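Local coordinates for solute Binding Protein BlMnBP1, Blac_00780 in complex with mannopentaose (Bifidobacterium, PDB 6I5W) that probably captures beta-manno-oligosaccharides for uptake by a bacterial ABC transporter, of which it is a solute-binding subunit, at residues Val90-Phe95 / Asp116-Asp121; Met202-Pro207 / Pro367-Gln372. All coordinates share one frame; numbering follows the deposited sequence.

In the fold
Both contacts flank the cleft of a periplasmic-binding-protein fold, their centres about 13 Å apart, and both supply the pocket of the bound manno-oligosaccharide, contact 1 with two lysines and contact 2 with one asparagine. Contact 1 is partly buried: it packs the loop ahead of helix 95-98 against strand 119-120, an element of the large mixed sheet, by ring and aliphatic contacts. Contact 2 lies nearer the surface, joining helix 201-205 to the loop between strand 361-363 and helix 375-383. It relies on a side-chain amide, backbone carbonyls and water. The two contacts have no secondary-structure element in common, though surface zinc ions sit beside both.

Contact 1: Val90-Phe95 / Asp116-Asp121; sequences VDKSEF and DEKAYD. With ZN (zinc ion), chain J; ZN (zinc ion), chain V; BMA (beta-D-mannopyranose), chain B.
At one wall of the manno-oligosaccharide pocket, Lys-92 and Lys-118 come together from the two segments; Lys-92 NZ and Lys-118 NZ lie 4.0 Å apart. Lys-118 NZ donates to O2 of a mannose unit at 2.8 Å, while Lys-92 NZ stands further off, near O3 of the same sugar. Behind them the contact is built on rings. Phe-95 CE2 comes within 3.7 Å of Lys-118 C, its CZ meets Lys-118 CD, and Ala-119 N lies at the ring's edge, near its plane. Lys-92 CA sits over one face of this same ring, so Phe-95 packs beneath the start of one lysine and beside the other.

Tyr-120 makes the second half of the contact. With CG anti to the backbone N (chi1 -163°), its ring is laid across the Lys-92/Ser-93 peptide. Ser-93 CA stands 3.6 Å from the ring centroid, almost exactly on the normal, a CH-pi contact, and Ser-93 CB covers the CZ side of that face. The fit is tight at the root of the side chain, where Lys-92 O is 3.0 Å from Tyr-120 CB. The phenol oxygen hydrogen-bonds to Asp-374. Across the ring plane from Ser-93, off-centre near CZ, is a zinc ion bound by Asp-121 OD1 at 2.1 Å. The carboxylate of Glu-94 binds another zinc.

The joint between the segments is thus van der Waals and CH-pi in character, while Lys-118 NZ bonds to the sugar and the phenol of Tyr-120 to Asp-374. Two neighbouring ammonium groups would probably each make the other's positive charge slightly costlier, a cost that the sugar hydroxyl bonded to Lys-118 may partly offset.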
ATOM      1  N   VAL A  90       5.746  11.600   3.327  1.00 48.58           N
ATOM      2  CA  VAL A  90       6.116  12.766   4.120  1.00 45.94           C
ATOM      3  C   VAL A  90       5.531  12.626   5.514  1.00 51.40           C
ATOM      4  O   VAL A  90       4.440  12.065   5.675  1.00 51.84           O
ATOM      5  CB  VAL A  90       5.686  14.084   3.454  1.00 54.23           C
ATOM      6  CG1 VAL A  90       6.451  14.251   2.159  1.00 44.12           C
ATOM      7  CG2 VAL A  90       4.198  14.114   3.186  1.00 57.62           C
ATOM      8  N   ASP A  91       6.291  13.070   6.517  1.00 57.78           N
ATOM      9  CA  ASP A  91       5.841  12.965   7.896  1.00 61.31           C
ATOM     10  C   ASP A  91       4.477  13.624   8.007  1.00 59.28           C
ATOM     11  O   ASP A  91       4.188  14.601   7.317  1.00 52.64           O
ATOM     12  CB  ASP A  91       6.829  13.636   8.849  1.00 65.60           C
ATOM     13  CG  ASP A  91       8.225  13.023   8.778  1.00 72.76           C
ATOM     14  OD1 ASP A  91       8.328  11.796   8.552  1.00 58.67           O
ATOM     15  OD2 ASP A  91       9.227  13.773   8.942  1.00 79.84           O
ATOM     16  N   LYS A  92       3.623  13.057   8.875  1.00 56.20           N
ATOM     17  CA  LYS A  92       2.272  13.578   9.039  1.00 50.72           C
ATOM     18  C   LYS A  92       2.280  15.053   9.454  1.00 55.04           C
ATOM     19  O   LYS A  92       1.289  15.758   9.248  1.00 45.56           O
ATOM     20  CB  LYS A  92       1.504  12.736  10.073  1.00 58.84           C
ATOM     21  CG  LYS A  92       1.763  11.189  10.062  1.00 72.91           C
ATOM     22  CD  LYS A  92       1.231  10.464   8.797  1.00 84.64           C
ATOM     23  CE  LYS A  92       1.964   9.131   8.519  1.00 79.79           C
ATOM     24  NZ  LYS A  92       1.929   8.747   7.067  1.00 70.44           N
ATOM     25  N   SER A  93       3.382  15.545  10.011  1.00 54.57           N
ATOM     26  CA  SER A  93       3.440  16.888  10.577  1.00 59.24           C
ATOM     27  C   SER A  93       3.669  17.970   9.527  1.00 51.87           C
ATOM     28  O   SER A  93       3.382  19.149   9.782  1.00 49.94           O
ATOM     29  CB  SER A  93       4.550  16.920  11.638  1.00 58.54           C
ATOM     30  OG  SER A  93       5.780  16.444  11.102  1.00 54.47           O
ATOM     31  N   GLU A  94       4.168  17.602   8.357  1.00 53.74           N
ATOM     32  CA  GLU A  94       4.451  18.539   7.281  1.00 47.67           C
ATOM     33  C   GLU A  94       3.272  18.699   6.327  1.00 47.63           C
ATOM     34  O   GLU A  94       3.241  19.667   5.563  1.00 53.28           O
ATOM     35  CB  GLU A  94       5.692  18.063   6.535  1.00 57.08           C
ATOM     36  CG  GLU A  94       6.750  17.447   7.460  1.00 79.62           C
ATOM     37  CD  GLU A  94       7.924  16.806   6.718  1.00101.72           C
ATOM     38  OE1 GLU A  94       7.781  15.668   6.213  1.00 85.45           O
ATOM     39  OE2 GLU A  94       8.997  17.447   6.647  1.00137.22           O
ATOM     40  N   PHE A  95       2.283  17.808   6.401  1.00 36.54           N
ATOM     41  CA  PHE A  95       1.122  17.868   5.527  1.00 40.58           C
ATOM     42  C   PHE A  95       0.618  19.286   5.317  1.00 39.03           C
ATOM     43  O   PHE A  95       0.306  19.674   4.184  1.00 40.11           O
ATOM     44  CB  PHE A  95      -0.032  17.028   6.104  1.00 36.15           C
ATOM     45  CG  PHE A  95       0.125  15.560   5.943  1.00 45.04           C
ATOM     46  CD1 PHE A  95       1.072  15.018   5.096  1.00 45.11           C
ATOM     47  CD2 PHE A  95      -0.705  14.712   6.643  1.00 41.37           C
ATOM     48  CE1 PHE A  95       1.196  13.667   4.961  1.00 45.45           C
ATOM     49  CE2 PHE A  95      -0.577  13.366   6.522  1.00 52.94           C
ATOM     50  CZ  PHE A  95       0.369  12.837   5.675  1.00 45.27           C
ATOM     51  N   ASP A 116      -8.603   9.278   9.372  1.00 41.75           N
ATOM     52  CA  ASP A 116      -7.508   9.691  10.235  1.00 39.64           C
ATOM     53  C   ASP A 116      -6.158   9.202   9.752  1.00 42.99           C
ATOM     54  O   ASP A 116      -5.150   9.426  10.430  1.00 41.94           O
ATOM     55  CB  ASP A 116      -7.749   9.237  11.675  1.00 54.61           C
ATOM     56  CG  ASP A 116      -8.032   7.754  11.790  1.00 65.96           C
ATOM     57  OD1 ASP A 116      -8.094   7.044  10.749  1.00 59.89           O
ATOM     58  OD2 ASP A 116      -8.208   7.310  12.949  1.00 62.29           O
ATOM     59  N   GLU A 117      -6.109   8.584   8.574  1.00 39.56           N
ATOM     60  CA  GLU A 117      -4.856   8.045   8.064  1.00 31.54           C
ATOM     61  C   GLU A 117      -3.918   9.172   7.637  1.00 35.58           C
ATOM     62  O   GLU A 117      -2.779   9.272   8.099  1.00 38.41           O
ATOM     63  CB  GLU A 117      -5.154   7.097   6.904  1.00 33.05           C
ATOM     64  CG  GLU A 117      -3.986   6.203   6.545  1.00 37.39           C
ATOM     65  CD  GLU A 117      -4.280   5.277   5.374  1.00 41.98           C
ATOM     66  OE1 GLU A 117      -4.352   5.771   4.227  1.00 42.55           O
ATOM     67  OE2 GLU A 117      -4.417   4.054   5.618  1.00 37.41           O
ATOM     68  N   LYS A 118      -4.385  10.035   6.754  1.00 39.23           N
ATOM     69  CA  LYS A 118      -3.588  11.183   6.312  1.00 45.03           C
ATOM     70  C   LYS A 118      -4.127  12.437   6.990  1.00 41.38           C
ATOM     71  O   LYS A 118      -4.713  13.326   6.375  1.00 42.24           O
ATOM     72  CB  LYS A 118      -3.622  11.318   4.800  1.00 34.61           C
ATOM     73  CG  LYS A 118      -3.128  10.082   4.057  1.00 39.56           C
ATOM     74  CD  LYS A 118      -1.654   9.865   4.291  1.00 39.32           C
ATOM     75  CE  LYS A 118      -1.048   8.933   3.254  1.00 49.87           C
ATOM     76  NZ  LYS A 118      -0.380   7.771   3.915  1.00 60.37           N
ATOM     77  N   ALA A 119      -3.952  12.463   8.304  1.00 39.29           N
ATOM     78  CA  ALA A 119      -4.503  13.494   9.167  1.00 48.72           C
ATOM     79  C   ALA A 119      -3.412  13.983  10.111  1.00 44.47           C
ATOM     80  O   ALA A 119      -2.530  13.226  10.522  1.00 39.87           O
ATOM     81  CB  ALA A 119      -5.702  12.964   9.959  1.00 47.21           C
ATOM     82  N   TYR A 120      -3.465  15.267  10.438  1.00 43.85           N
ATOM     83  CA  TYR A 120      -2.599  15.803  11.479  1.00 45.01           C
ATOM     84  C   TYR A 120      -3.332  16.952  12.163  1.00 57.38           C
ATOM     85  O   TYR A 120      -4.136  17.655  11.547  1.00 49.74           O
ATOM     86  CB  TYR A 120      -1.225  16.211  10.909  1.00 46.28           C
ATOM     87  CG  TYR A 120      -0.180  16.370  12.002  1.00 49.88           C
ATOM     88  CD1 TYR A 120       0.392  15.266  12.630  1.00 52.34           C
ATOM     89  CD2 TYR A 120       0.208  17.624  12.419  1.00 49.47           C
ATOM     90  CE1 TYR A 120       1.324  15.425  13.651  1.00 60.29           C
ATOM     91  CE2 TYR A 120       1.134  17.797  13.425  1.00 58.57           C
ATOM     92  CZ  TYR A 120       1.688  16.711  14.048  1.00 63.07           C
ATOM     93  OH  TYR A 120       2.607  16.937  15.061  1.00 57.73           O
ATOM     94  N   ASP A 121      -3.093  17.089  13.466  1.00 61.56           N
ATOM     95  CA  ASP A 121      -3.756  18.078  14.308  1.00 57.27           C
ATOM     96  C   ASP A 121      -5.235  18.243  13.979  1.00 56.90           C
ATOM     97  O   ASP A 121      -5.736  19.367  13.876  1.00 68.50           O
ATOM     98  CB  ASP A 121      -3.049  19.437  14.187  1.00 56.44           C
ATOM     99  CG  ASP A 121      -1.693  19.470  14.877  1.00 56.23           C
ATOM    100  OD1 ASP A 121      -1.460  18.651  15.800  1.00 58.02           O
ATOM    101  OD2 ASP A 121      -0.864  20.329  14.481  1.00 56.07           O
TER
HETATM  102 ZN    ZN J 713      -0.149  17.516  17.074  1.00 79.38          ZN
HETATM  103 ZN    ZN V 725       9.775  15.826   5.786  1.00132.93          ZN
HETATM  104  C1  BMA B   4       1.354   3.416   1.786  1.00 55.82           C
HETATM  105  C2  BMA B   4       1.341   4.831   2.478  1.00 58.28           C
HETATM  106  C3  BMA B   4       1.717   4.641   3.970  1.00 73.63           C
HETATM  107  C4  BMA B   4       0.766   3.514   4.554  1.00 70.33           C
HETATM  108  C5  BMA B   4       1.151   2.214   3.812  1.00 55.58           C
HETATM  109  C6  BMA B   4       0.626   0.963   4.432  1.00 65.01           C
HETATM  110  O2  BMA B   4       0.020   5.420   2.410  1.00 53.60           O
HETATM  111  O3  BMA B   4       1.702   5.842   4.689  1.00 82.29           O
HETATM  112  O4  BMA B   4       0.861   3.321   5.919  1.00 66.52           O
HETATM  113  O5  BMA B   4       0.633   2.406   2.513  1.00 56.12           O
HETATM  114  O6  BMA B   4      -0.742   1.135   4.662  1.00 68.99           O

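Contact 2: Met202-Pro207 / Pro367-Gln372; sequences MNQVLP and PAKEGQ. With ZN (zinc ion), chain S; BMA (beta-D-mannopyranose), chain C.
Asn-203, Gln-204 and Ala-368 form the tight part of this contact: Asn-203 CB rests 3.6 Å from Ala-368 N, and the methyl CB of Ala-368 comes equally close to Asn-203 O. Gln-204, extended beyond CG, reaches over the loop; its NE2 gives a bent bond (142°) to Pro-367 O at 2.9 Å, the carbonyl oxygen lying 25° out of the amide plane. Beyond CB, the Asn-203 amide turns to the sugar, OD1 accepting from mannose O4 at 3.0 Å and ND2 donating to O3 in a nearly straight bond (165°). Its ND2 also bonds to Ala-366 O, which fixes which end of the amide is which.

The outer side is looser and wetter. The exposed Lys-369 lays CE beside Gln-204 OE1, and a water links Asn-203 O with Lys-369 N and Gln-372 OE1. With an alanine in place of Gln-204, Pro-367 O is likely to lose its amide donor and the chain of Lys-369 the OE1 it lies against. One amide therefore reads the sugar's O3 and O4 pair while the next, one residue on, ties segment 202-207 to the loop.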
ATOM      1  N   MET A 202       1.602  -0.516  15.162  1.00 31.02           N
ATOM      2  CA  MET A 202       2.360   0.329  14.242  1.00 34.93           C
ATOM      3  C   MET A 202       2.682   1.691  14.858  1.00 28.56           C
ATOM      4  O   MET A 202       3.796   2.202  14.715  1.00 24.52           O
ATOM      5  CB  MET A 202       1.556   0.511  12.946  1.00 42.90           C
ATOM      6  CG  MET A 202       2.281   1.176  11.768  1.00 39.47           C
ATOM      7  SD  MET A 202       3.786   0.311  11.282  1.00 44.47           S
ATOM      8  CE  MET A 202       3.417  -0.229   9.615  1.00 51.68           C
ATOM      9  N   ASN A 203       1.722   2.307  15.546  1.00 31.51           N
ATOM     10  CA  ASN A 203       1.872   3.702  15.921  1.00 34.92           C
ATOM     11  C   ASN A 203       2.154   3.936  17.387  1.00 33.43           C
ATOM     12  O   ASN A 203       2.608   5.037  17.726  1.00 33.87           O
ATOM     13  CB  ASN A 203       0.617   4.489  15.537  1.00 34.18           C
ATOM     14  CG  ASN A 203       0.499   4.650  14.051  1.00 33.27           C
ATOM     15  OD1 ASN A 203       1.513   4.844  13.360  1.00 28.99           O
ATOM     16  ND2 ASN A 203      -0.717   4.549  13.532  1.00 40.34           N
ATOM     17  N   GLN A 204       1.948   2.941  18.239  1.00 31.60           N
ATOM     18  CA  GLN A 204       2.238   3.045  19.658  1.00 36.05           C
ATOM     19  C   GLN A 204       3.339   2.096  20.105  1.00 32.65           C
ATOM     20  O   GLN A 204       4.358   2.563  20.629  1.00 31.19           O
ATOM     21  CB  GLN A 204       0.954   2.815  20.463  1.00 35.06           C
ATOM     22  CG  GLN A 204      -0.224   3.632  19.941  1.00 35.95           C
ATOM     23  CD  GLN A 204      -1.440   3.575  20.868  1.00 45.53           C
ATOM     24  OE1 GLN A 204      -1.312   3.325  22.077  1.00 46.97           O
ATOM     25  NE2 GLN A 204      -2.616   3.804  20.311  1.00 43.66           N
ATOM     26  N   VAL A 205       3.204   0.785  19.855  1.00 34.32           N
ATOM     27  CA  VAL A 205       4.126  -0.203  20.422  1.00 31.59           C
ATOM     28  C   VAL A 205       5.491  -0.136  19.741  1.00 26.90           C
ATOM     29  O   VAL A 205       6.543  -0.023  20.385  1.00 27.97           O
ATOM     30  CB  VAL A 205       3.520  -1.611  20.289  1.00 28.91           C
ATOM     31  CG1 VAL A 205       4.485  -2.672  20.775  1.00 38.16           C
ATOM     32  CG2 VAL A 205       2.203  -1.730  21.032  1.00 27.65           C
ATOM     33  N   LEU A 206       5.487  -0.188  18.406  1.00 31.58           N
ATOM     34  CA  LEU A 206       6.727  -0.236  17.634  1.00 24.83           C
ATOM     35  C   LEU A 206       7.694   0.894  17.916  1.00 35.05           C
ATOM     36  O   LEU A 206       8.900   0.612  17.997  1.00 33.12           O
ATOM     37  CB  LEU A 206       6.328  -0.253  16.145  1.00 33.19           C
ATOM     38  CG  LEU A 206       7.483  -0.113  15.159  1.00 30.53           C
ATOM     39  CD1 LEU A 206       8.500  -1.137  15.379  1.00 29.31           C
ATOM     40  CD2 LEU A 206       6.886  -0.225  13.772  1.00 34.99           C
ATOM     41  N   PRO A 207       7.265   2.166  17.979  1.00 34.75           N
ATOM     42  CA  PRO A 207       8.215   3.245  18.275  1.00 30.78           C
ATOM     43  C   PRO A 207       8.556   3.402  19.751  1.00 36.90           C
ATOM     44  O   PRO A 207       9.427   4.202  20.086  1.00 32.83           O
ATOM     45  CB  PRO A 207       7.496   4.500  17.735  1.00 29.31           C
ATOM     46  CG  PRO A 207       6.051   4.209  17.939  1.00 33.68           C
ATOM     47  CD  PRO A 207       5.908   2.696  17.699  1.00 21.95           C
ATOM     48  N   PRO A 367      -4.479   5.237  15.807  1.00 42.37           N
ATOM     49  CA  PRO A 367      -3.592   6.403  15.884  1.00 38.97           C
ATOM     50  C   PRO A 367      -2.624   6.294  17.051  1.00 35.39           C
ATOM     51  O   PRO A 367      -2.807   5.540  18.005  1.00 34.52           O
ATOM     52  CB  PRO A 367      -4.561   7.573  16.082  1.00 47.49           C
ATOM     53  CG  PRO A 367      -5.723   6.953  16.781  1.00 45.75           C
ATOM     54  CD  PRO A 367      -5.865   5.567  16.176  1.00 44.79           C
ATOM     55  N   ALA A 368      -1.544   7.052  16.929  1.00 39.22           N
ATOM     56  CA  ALA A 368      -0.637   7.180  18.046  1.00 34.78           C
ATOM     57  C   ALA A 368      -1.381   7.803  19.237  1.00 31.73           C
ATOM     58  O   ALA A 368      -2.478   8.332  19.110  1.00 44.64           O
ATOM     59  CB  ALA A 368       0.566   8.023  17.644  1.00 34.95           C
ATOM     60  N   LYS A 369      -0.772   7.744  20.407  1.00 32.13           N
ATOM     61  CA  LYS A 369      -1.310   8.524  21.513  1.00 40.03           C
ATOM     62  C   LYS A 369      -1.114  10.018  21.233  1.00 41.09           C
ATOM     63  O   LYS A 369      -0.285  10.432  20.387  1.00 36.65           O
ATOM     64  CB  LYS A 369      -0.639   8.145  22.828  1.00 42.98           C
ATOM     65  CG  LYS A 369      -0.792   6.657  23.194  1.00 44.84           C
ATOM     66  CD  LYS A 369       0.363   6.229  24.045  1.00 53.79           C
ATOM     67  CE  LYS A 369       0.751   4.790  23.779  1.00 52.48           C
ATOM     68  NZ  LYS A 369       2.248   4.681  23.646  1.00 60.81           N
ATOM     69  N   GLU A 370      -1.889  10.838  21.946  1.00 39.27           N
ATOM     70  CA  GLU A 370      -1.838  12.285  21.746  1.00 36.82           C
ATOM     71  C   GLU A 370      -0.422  12.790  21.998  1.00 38.39           C
ATOM     72  O   GLU A 370       0.198  12.462  23.016  1.00 39.89           O
ATOM     73  CB  GLU A 370      -2.842  12.967  22.671  1.00 37.76           C
ATOM     74  CG  GLU A 370      -2.999  14.543  22.470  1.00 50.61           C
ATOM     75  CD  GLU A 370      -2.835  15.022  21.037  1.00 46.91           C
ATOM     76  OE1 GLU A 370      -3.757  14.813  20.230  1.00 46.05           O
ATOM     77  OE2 GLU A 370      -1.758  15.587  20.746  1.00 64.86           O
ATOM     78  N   GLY A 371       0.105  13.564  21.048  1.00 39.02           N
ATOM     79  CA  GLY A 371       1.473  14.023  21.138  1.00 40.19           C
ATOM     80  C   GLY A 371       2.503  13.040  20.651  1.00 38.98           C
ATOM     81  O   GLY A 371       3.705  13.339  20.730  1.00 37.64           O
ATOM     82  N   GLN A 372       2.082  11.865  20.175  1.00 39.60           N
ATOM     83  CA  GLN A 372       3.011  10.879  19.670  1.00 39.53           C
ATOM     84  C   GLN A 372       2.801  10.606  18.198  1.00 36.44           C
ATOM     85  O   GLN A 372       3.516   9.757  17.640  1.00 32.65           O
ATOM     86  CB  GLN A 372       2.900   9.561  20.441  1.00 36.54           C
ATOM     87  CG  GLN A 372       2.544   9.754  21.862  1.00 41.91           C
ATOM     88  CD  GLN A 372       3.027   8.637  22.760  1.00 43.29           C
ATOM     89  OE1 GLN A 372       3.499   7.589  22.302  1.00 44.42           O
ATOM     90  NE2 GLN A 372       2.903   8.873  24.081  1.00 46.66           N
TER
HETATM   91 ZN    ZN S 722      -2.233  15.440  18.809  1.00 79.11          ZN
HETATM   92  C1  BMA C   5       0.660   3.949   7.038  1.00 61.22           C
HETATM   93  C2  BMA C   5      -0.460   4.123   8.038  1.00 60.62           C
HETATM   94  C3  BMA C   5       0.046   4.808   9.319  1.00 62.33           C
HETATM   95  C4  BMA C   5       1.507   4.583   9.664  1.00 68.27           C
HETATM   96  C5  BMA C   5       2.395   4.563   8.429  1.00 70.44           C
HETATM   97  C6  BMA C   5       3.833   4.196   8.744  1.00 73.70           C
HETATM   98  O2  BMA C   5      -1.031   2.896   8.393  1.00 54.96           O
HETATM   99  O3  BMA C   5      -0.746   4.398  10.444  1.00 60.02           O
HETATM  100  O4  BMA C   5       1.940   5.642  10.524  1.00 67.91           O
HETATM  101  O5  BMA C   5       1.843   3.559   7.602  1.00 60.63           O
HETATM  102  O6  BMA C   5       4.682   5.000   7.928  1.00 66.92           O
HETATM  103  O   HOH W   1       3.704   7.512  16.545  1.00 34.05           O
HETATM  104  O   HOH W   2       1.726   6.594  20.466  1.00 42.87           O